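Local coordinates for 26.7 kDa salivary protein (Phlebotomus duboscqi, PDB 6MT7), which binds and sequesters cysteinyl leukotrienes and a thromboxane A2 analogue, inhibiting collagen-induced platelet aggregation and so helping female sand flies to feed on blood, at residues 134-140 / 225-231; 9-13 / 163-167; 60-65 / 86-92. One frame throughout, in Å; residues are numbered along the deposited sequence.

Contact 1 of 3, residues 134-140 / 225-231; sequences KPKGTKI and DNQSPTY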
# COMPACT_ATOMS: atom_id res chain seq x y z
N LYS A 134 1.80 -7.33 12.05
CA LYS A 134 0.71 -8.28 11.85
C LYS A 134 1.14 -9.43 10.93
O LYS A 134 1.50 -9.18 9.77
CB LYS A 134 -0.52 -7.59 11.27
CG LYS A 134 -1.70 -8.54 11.08
CD LYS A 134 -2.74 -7.98 10.11
CE LYS A 134 -2.34 -8.25 8.67
NZ LYS A 134 -2.46 -9.72 8.35
N PRO A 135 1.11 -10.67 11.40
CA PRO A 135 1.52 -11.78 10.54
C PRO A 135 0.50 -12.05 9.45
O PRO A 135 -0.69 -11.75 9.58
CB PRO A 135 1.63 -12.97 11.51
CG PRO A 135 0.76 -12.61 12.65
CD PRO A 135 0.76 -11.11 12.77
N LYS A 136 1.00 -12.60 8.35
CA LYS A 136 0.11 -13.19 7.35
C LYS A 136 -0.73 -14.28 8.00
O LYS A 136 -0.22 -15.10 8.76
CB LYS A 136 0.92 -13.77 6.20
CG LYS A 136 1.50 -12.73 5.25
CD LYS A 136 2.03 -13.44 4.01
CE LYS A 136 2.68 -12.47 3.06
NZ LYS A 136 3.14 -13.20 1.85
N GLY A 137 -2.02 -14.27 7.68
CA GLY A 137 -2.96 -15.24 8.21
C GLY A 137 -3.72 -14.76 9.42
O GLY A 137 -4.66 -15.44 9.85
N THR A 138 -3.35 -13.62 9.98
CA THR A 138 -3.95 -13.08 11.19
C THR A 138 -4.76 -11.84 10.86
O THR A 138 -4.31 -10.98 10.08
CB THR A 138 -2.87 -12.74 12.22
OG1 THR A 138 -2.22 -13.95 12.64
CG2 THR A 138 -3.46 -12.05 13.44
N LYS A 139 -5.96 -11.74 11.44
CA LYS A 139 -6.80 -10.57 11.21
C LYS A 139 -6.27 -9.35 11.95
O LYS A 139 -5.67 -9.45 13.02
CB LYS A 139 -8.24 -10.85 11.67
CG LYS A 139 -8.96 -11.87 10.82
CD LYS A 139 -10.48 -11.69 10.87
CE LYS A 139 -11.00 -11.78 12.29
NZ LYS A 139 -12.49 -11.78 12.31
N ILE A 140 -6.51 -8.18 11.36
CA ILE A 140 -6.14 -6.92 12.00
C ILE A 140 -6.74 -6.83 13.40
O ILE A 140 -6.06 -6.47 14.36
CB ILE A 140 -6.58 -5.74 11.12
CG1 ILE A 140 -5.66 -5.64 9.90
CG2 ILE A 140 -6.58 -4.44 11.93
CD1 ILE A 140 -6.16 -4.73 8.80
N ASP A 225 -11.36 -5.80 7.76
CA ASP A 225 -10.87 -6.75 8.75
C ASP A 225 -11.04 -8.18 8.26
O ASP A 225 -10.13 -9.01 8.42
CB ASP A 225 -11.58 -6.53 10.08
CG ASP A 225 -10.94 -7.30 11.21
OD1 ASP A 225 -9.69 -7.31 11.30
OD2 ASP A 225 -11.69 -7.89 12.03
N ASN A 226 -12.18 -8.48 7.64
CA ASN A 226 -12.44 -9.81 7.09
C ASN A 226 -11.46 -10.15 5.97
O ASN A 226 -11.04 -11.32 5.85
CB ASN A 226 -13.89 -9.87 6.61
CG ASN A 226 -14.20 -11.10 5.80
OD1 ASN A 226 -13.97 -11.14 4.58
ND2 ASN A 226 -14.76 -12.11 6.45
N GLN A 227 -11.04 -9.16 5.18
CA GLN A 227 -10.04 -9.37 4.14
C GLN A 227 -8.62 -9.41 4.67
O GLN A 227 -7.72 -9.80 3.91
CB GLN A 227 -10.11 -8.26 3.09
CG GLN A 227 -11.38 -8.24 2.28
CD GLN A 227 -11.48 -7.02 1.41
OE1 GLN A 227 -10.68 -6.08 1.52
NE2 GLN A 227 -12.47 -7.00 0.53
N SER A 228 -8.39 -9.02 5.92
CA SER A 228 -7.04 -8.70 6.38
C SER A 228 -6.08 -9.86 6.63
O SER A 228 -4.88 -9.61 6.72
CB SER A 228 -7.13 -7.84 7.66
OG SER A 228 -7.55 -8.58 8.80
N PRO A 229 -6.52 -11.12 6.79
CA PRO A 229 -5.51 -12.17 7.00
C PRO A 229 -4.43 -12.20 5.92
O PRO A 229 -3.25 -12.35 6.24
CB PRO A 229 -6.34 -13.46 7.04
CG PRO A 229 -7.64 -13.01 7.59
CD PRO A 229 -7.88 -11.69 6.92
N THR A 230 -4.81 -12.02 4.65
CA THR A 230 -3.85 -11.83 3.57
C THR A 230 -4.10 -10.53 2.81
O THR A 230 -3.66 -10.39 1.67
CB THR A 230 -3.87 -13.00 2.59
OG1 THR A 230 -5.15 -13.07 1.96
CG2 THR A 230 -3.57 -14.31 3.31
N TYR A 231 -4.80 -9.58 3.44
CA TYR A 231 -5.25 -8.34 2.80
C TYR A 231 -6.13 -8.64 1.58
O TYR A 231 -6.61 -7.71 0.92
CB TYR A 231 -4.07 -7.46 2.38
CG TYR A 231 -3.26 -6.93 3.54
CD1 TYR A 231 -3.87 -6.30 4.62
CD2 TYR A 231 -1.87 -7.03 3.54
CE1 TYR A 231 -3.13 -5.82 5.69
CE2 TYR A 231 -1.12 -6.55 4.59
CZ TYR A 231 -1.75 -5.95 5.66
OH TYR A 231 -0.99 -5.47 6.70
O HOH W 1 -1.59 -9.73 5.65
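K134 starts with CG opposite its backbone N (chi1 -179°) and bends at chi3 and chi4. This brings its ammonium back to the carbonyls of its own turn, beside the C-terminal tail. The loop contains a type II beta turn, P135 to T138, followed by K139 as N-cap of helix 140-144. K134 NZ bonds S228 O across the contact at 2.9 Å. It also bonds T138 O at 2.8 Å, in the carbonyl plane, and P135 O from above that carbonyl's plane. A water is a fourth acceptor for three N-H groups, so protons must be shared. The lysine charge sits over the face of the Y231 ring; the Y231 hydroxyl bonds D9. G137 N donates to P229 O at 2.7 Å, from above the carbonyl plane. K139 lies alongside P229, CG to CG 3.7 Å, and makes a long salt bridge to D225, whose carboxylate bonds S141. K136, which probably contacts leukotriene C4 and thromboxane A2, as in related proteins, points its end away from the tail. S228 OG donates to D225 O and accepts from I140 N, the first amide of the helix, at 2.8 Å, while S228 CB presses on I140 CD1 at a tight 3.5 Å.

Contact 2 of 3, residues 9-13 / 163-167; sequences DQTFW and YYYRL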
# COMPACT_ATOMS: atom_id res chain seq x y z
N ASP A 9 5.48 -6.25 4.74
CA ASP A 9 4.05 -6.05 4.97
C ASP A 9 3.53 -4.90 4.12
O ASP A 9 2.42 -4.96 3.58
CB ASP A 9 3.80 -5.78 6.45
CG ASP A 9 2.35 -5.44 6.75
OD1 ASP A 9 1.50 -6.34 6.63
OD2 ASP A 9 2.06 -4.28 7.11
N GLN A 10 4.33 -3.85 4.00
CA GLN A 10 3.89 -2.67 3.25
C GLN A 10 3.84 -2.96 1.75
O GLN A 10 2.98 -2.42 1.05
CB GLN A 10 4.83 -1.50 3.55
CG GLN A 10 4.68 -0.99 4.98
CD GLN A 10 5.81 -0.06 5.38
OE1 GLN A 10 6.95 -0.17 4.89
NE2 GLN A 10 5.52 0.86 6.29
N THR A 11 4.77 -3.77 1.24
CA THR A 11 4.70 -4.13 -0.17
C THR A 11 3.55 -5.09 -0.41
O THR A 11 2.80 -4.94 -1.37
CB THR A 11 6.02 -4.73 -0.66
OG1 THR A 11 6.30 -5.94 0.07
CG2 THR A 11 7.18 -3.74 -0.46
N PHE A 12 3.39 -6.08 0.48
CA PHE A 12 2.27 -7.02 0.36
C PHE A 12 0.93 -6.28 0.34
O PHE A 12 0.06 -6.56 -0.50
CB PHE A 12 2.32 -8.01 1.52
CG PHE A 12 1.38 -9.18 1.38
CD1 PHE A 12 1.36 -9.94 0.22
CD2 PHE A 12 0.54 -9.53 2.43
CE1 PHE A 12 0.50 -11.03 0.12
CE2 PHE A 12 -0.31 -10.61 2.33
CZ PHE A 12 -0.33 -11.36 1.17
N TRP A 13 0.76 -5.32 1.26
CA TRP A 13 -0.49 -4.56 1.31
C TRP A 13 -0.74 -3.82 -0.00
O TRP A 13 -1.88 -3.80 -0.49
CB TRP A 13 -0.49 -3.57 2.48
CG TRP A 13 -1.73 -2.73 2.48
CD1 TRP A 13 -2.96 -3.08 2.97
CD2 TRP A 13 -1.87 -1.41 1.94
NE1 TRP A 13 -3.86 -2.06 2.76
CE2 TRP A 13 -3.21 -1.02 2.13
CE3 TRP A 13 -0.99 -0.52 1.30
CZ2 TRP A 13 -3.70 0.21 1.71
CZ3 TRP A 13 -1.47 0.71 0.90
CH2 TRP A 13 -2.82 1.06 1.10
N TYR A 163 -3.88 2.02 11.49
CA TYR A 163 -2.67 1.84 10.70
C TYR A 163 -2.83 0.68 9.71
O TYR A 163 -2.55 0.82 8.52
CB TYR A 163 -1.45 1.62 11.60
CG TYR A 163 -0.25 1.21 10.78
CD1 TYR A 163 0.49 2.15 10.08
CD2 TYR A 163 0.10 -0.14 10.64
CE1 TYR A 163 1.55 1.78 9.28
CE2 TYR A 163 1.15 -0.52 9.83
CZ TYR A 163 1.87 0.44 9.16
OH TYR A 163 2.93 0.08 8.35
N TYR A 164 -3.31 -0.48 10.19
CA TYR A 164 -3.34 -1.63 9.30
C TYR A 164 -4.45 -1.52 8.26
O TYR A 164 -4.34 -2.11 7.17
CB TYR A 164 -3.46 -2.92 10.11
CG TYR A 164 -2.10 -3.31 10.64
CD1 TYR A 164 -1.15 -3.88 9.80
CD2 TYR A 164 -1.75 -3.05 11.95
CE1 TYR A 164 0.11 -4.23 10.27
CE2 TYR A 164 -0.49 -3.38 12.42
CZ TYR A 164 0.44 -3.96 11.58
OH TYR A 164 1.69 -4.29 12.06
N TYR A 165 -5.52 -0.78 8.55
CA TYR A 165 -6.49 -0.43 7.51
C TYR A 165 -5.96 0.63 6.56
O TYR A 165 -6.63 0.94 5.57
CB TYR A 165 -7.78 0.09 8.13
CG TYR A 165 -8.55 -0.91 8.96
CD1 TYR A 165 -8.59 -2.26 8.62
CD2 TYR A 165 -9.25 -0.49 10.07
CE1 TYR A 165 -9.32 -3.17 9.40
CE2 TYR A 165 -9.98 -1.38 10.86
CZ TYR A 165 -10.00 -2.71 10.52
OH TYR A 165 -10.73 -3.58 11.31
N ARG A 166 -4.77 1.19 6.83
CA ARG A 166 -4.18 2.26 6.04
C ARG A 166 -5.10 3.47 5.96
O ARG A 166 -5.23 4.12 4.91
CB ARG A 166 -3.75 1.78 4.65
CG ARG A 166 -2.31 1.26 4.61
CD ARG A 166 -2.19 -0.07 5.36
NE ARG A 166 -0.83 -0.62 5.33
CZ ARG A 166 -0.49 -1.82 5.80
NH1 ARG A 166 -1.41 -2.61 6.34
NH2 ARG A 166 0.76 -2.25 5.71
N LEU A 167 -5.73 3.79 7.09
CA LEU A 167 -6.33 5.11 7.24
C LEU A 167 -5.27 6.15 7.58
O LEU A 167 -5.40 7.32 7.18
CB LEU A 167 -7.41 5.08 8.32
CG LEU A 167 -8.48 4.00 8.12
CD1 LEU A 167 -9.50 4.02 9.25
CD2 LEU A 167 -9.15 4.16 6.77
O HOH W 2 3.77 -2.38 8.15
O HOH W 3 -6.24 -2.85 5.07
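R166 and D9 form a salt bridge, R166 NH2 to D9 OD2 at 2.8 Å. The oxygen lies near the guanidinium plane, but the nitrogen meets the carboxylate from above its plane. The other D9 oxygen is hydrogen-bonded to Y231 of the C-terminal tail. R166 NH1 bonds back to Y164 O at 3.1 Å and also reaches Y231 OH. A water donates to D9 OD2 and joins it to Y163 OH, which also bonds E170. Another water donates to Y164 O and is weakly bonded by W13 NE1. The guanidinium lies flat on the W13 indole, planes 3° apart and centres 4.0 Å apart, a cation-pi stack. A bend at chi2 (71°) lays the aliphatic part of R166 along the same ring. R166 CG makes a CH-pi contact 3.4 Å from the centroid of the six-membered ring, and R166 CB comes 3.3 Å from W13 CZ2. R166, with positive phi, follows helix 159-164 in a Schellman motif. This joins the end of that helix to helix 8-21, which carries ligand-pocket residues. With a carboxylate at its edge and an indole on one face, the buried guanidinium is held against rotation, its charge probably well compensated.

Contact 3 of 3, residues 60-65 / 86-92; sequences NKSLRV and ISGPTDG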
# COMPACT_ATOMS: atom_id res chain seq x y z
N ASN A 60 4.10 16.09 -8.87
CA ASN A 60 4.82 16.25 -10.13
C ASN A 60 4.55 15.13 -11.13
O ASN A 60 5.16 15.12 -12.21
CB ASN A 60 6.34 16.42 -9.87
CG ASN A 60 7.03 15.14 -9.43
OD1 ASN A 60 6.41 14.09 -9.34
ND2 ASN A 60 8.34 15.24 -9.16
N LYS A 61 3.64 14.21 -10.80
CA LYS A 61 3.22 13.12 -11.69
C LYS A 61 4.40 12.28 -12.16
O LYS A 61 4.43 11.82 -13.30
CB LYS A 61 2.44 13.65 -12.90
CG LYS A 61 1.12 14.31 -12.53
CD LYS A 61 0.36 14.72 -13.78
CE LYS A 61 -0.94 15.43 -13.42
NZ LYS A 61 -1.93 15.33 -14.53
N SER A 62 5.36 12.06 -11.26
CA SER A 62 6.58 11.34 -11.59
C SER A 62 6.84 10.26 -10.55
O SER A 62 6.40 10.36 -9.41
CB SER A 62 7.79 12.28 -11.63
OG SER A 62 7.53 13.37 -12.49
N LEU A 63 7.55 9.22 -10.96
CA LEU A 63 7.98 8.22 -10.00
C LEU A 63 9.07 8.78 -9.09
O LEU A 63 9.88 9.62 -9.50
CB LEU A 63 8.51 6.98 -10.72
CG LEU A 63 7.43 6.22 -11.48
CD1 LEU A 63 8.09 5.14 -12.27
CD2 LEU A 63 6.39 5.65 -10.51
N ARG A 64 9.05 8.32 -7.84
CA ARG A 64 10.06 8.68 -6.84
C ARG A 64 11.29 7.81 -7.07
O ARG A 64 11.56 6.84 -6.36
CB ARG A 64 9.50 8.50 -5.43
CG ARG A 64 8.29 9.38 -5.14
CD ARG A 64 8.02 9.44 -3.64
NE ARG A 64 6.81 10.20 -3.34
CZ ARG A 64 6.76 11.52 -3.25
NH1 ARG A 64 7.86 12.24 -3.44
NH2 ARG A 64 5.60 12.13 -2.98
N VAL A 65 12.03 8.18 -8.12
CA VAL A 65 13.20 7.41 -8.52
C VAL A 65 14.22 7.33 -7.38
O VAL A 65 14.87 6.30 -7.18
CB VAL A 65 13.80 8.02 -9.80
CG1 VAL A 65 15.16 7.42 -10.12
CG2 VAL A 65 12.83 7.77 -10.96
N ILE A 86 12.19 5.24 -16.73
CA ILE A 86 11.16 5.38 -15.71
C ILE A 86 11.13 6.76 -15.07
O ILE A 86 10.18 7.07 -14.34
CB ILE A 86 11.32 4.32 -14.60
CG1 ILE A 86 12.45 4.69 -13.64
CG2 ILE A 86 11.57 2.95 -15.21
CD1 ILE A 86 12.48 3.77 -12.42
N SER A 87 12.12 7.60 -15.37
CA SER A 87 12.24 8.91 -14.72
C SER A 87 11.56 10.00 -15.54
O SER A 87 11.39 9.90 -16.76
CB SER A 87 13.71 9.28 -14.50
OG SER A 87 14.46 8.18 -13.99
N GLY A 88 11.15 11.05 -14.84
CA GLY A 88 10.57 12.20 -15.48
C GLY A 88 9.05 12.21 -15.44
O GLY A 88 8.41 11.21 -15.11
N PRO A 89 8.45 13.34 -15.81
CA PRO A 89 7.00 13.48 -15.64
C PRO A 89 6.21 12.59 -16.59
O PRO A 89 6.58 12.39 -17.75
CB PRO A 89 6.75 14.96 -15.93
CG PRO A 89 7.89 15.36 -16.82
CD PRO A 89 9.07 14.56 -16.34
N THR A 90 5.13 12.02 -16.07
CA THR A 90 4.13 11.35 -16.89
C THR A 90 2.97 12.31 -17.14
O THR A 90 2.89 13.39 -16.55
CB THR A 90 3.62 10.07 -16.24
OG1 THR A 90 2.68 10.39 -15.21
CG2 THR A 90 4.77 9.27 -15.64
N ASP A 91 2.06 11.90 -18.01
CA ASP A 91 0.85 12.67 -18.21
C ASP A 91 -0.26 12.27 -17.25
O ASP A 91 -1.40 12.69 -17.42
CB ASP A 91 0.37 12.56 -19.66
CG ASP A 91 -0.03 11.15 -20.06
OD1 ASP A 91 -0.21 10.30 -19.17
OD2 ASP A 91 -0.18 10.90 -21.28
N GLY A 92 0.05 11.44 -16.25
CA GLY A 92 -0.90 11.07 -15.23
C GLY A 92 -1.75 9.84 -15.53
O GLY A 92 -2.35 9.29 -14.61
O HOH W 4 8.45 9.07 -13.71
O HOH W 5 11.16 10.90 -12.01
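The antiparallel hairpin of strands 56-57 and 62-63 meets the loop between helices 83-86 and 94-106, beginning at K61 and T90. K61 O accepts twice from T90. The amide T90 N reaches it at 2.9 Å with an N-H...O angle of 167°, and T90 OG1 at 3.0 Å from the opposite face of the carbonyl plane. With chi1 at 78° T90 OG1 lies between its own N and carbonyl carbon; there it donates to K61 O and accepts from G92 N, an ST turn. K61 and S62 face N57 in a G1 beta bulge of the hairpin. S62 OG donates to N60 O and packs 3.2 Å from P89 CA. Further along, the two backbones are bridged by water. One water accepts from L63 N and donates to I86 O and G88 O. Another donates to L63 O and accepts from G88 N. Apolar groups fill in beside them. L63 and I86 cross at about a right angle, L63 CD1 to I86 CB 4.1 Å, and both also touch I68 of helix 65-74. At the start of that helix, V65 CG2 meets I86 CG1 at 4.1 Å and S87 OG at 3.5 Å; this hydroxyl bonds I83 O.

From the N terminus, helix 8-21 supplies the first half of contact 2, whose partner comes about 150 residues later at the end of helix 159-164. Contact 3 is nested inside this long loop. It closes a short excursion through helices 65-74 and 83-86, tying the hairpin to the approach to helix 94-106. Contact 1 opens at 134-140, before contact 2 closes, and ends at the C terminus, so these two cross. They also touch, through the C-terminal residue Y231. Together they tie the first long helix, 8-21, and the C-terminal tail to helices 140-144 and 159-164. Contact 3 sits beyond the chain's centre, about 32 Å from contact 1, centre to centre.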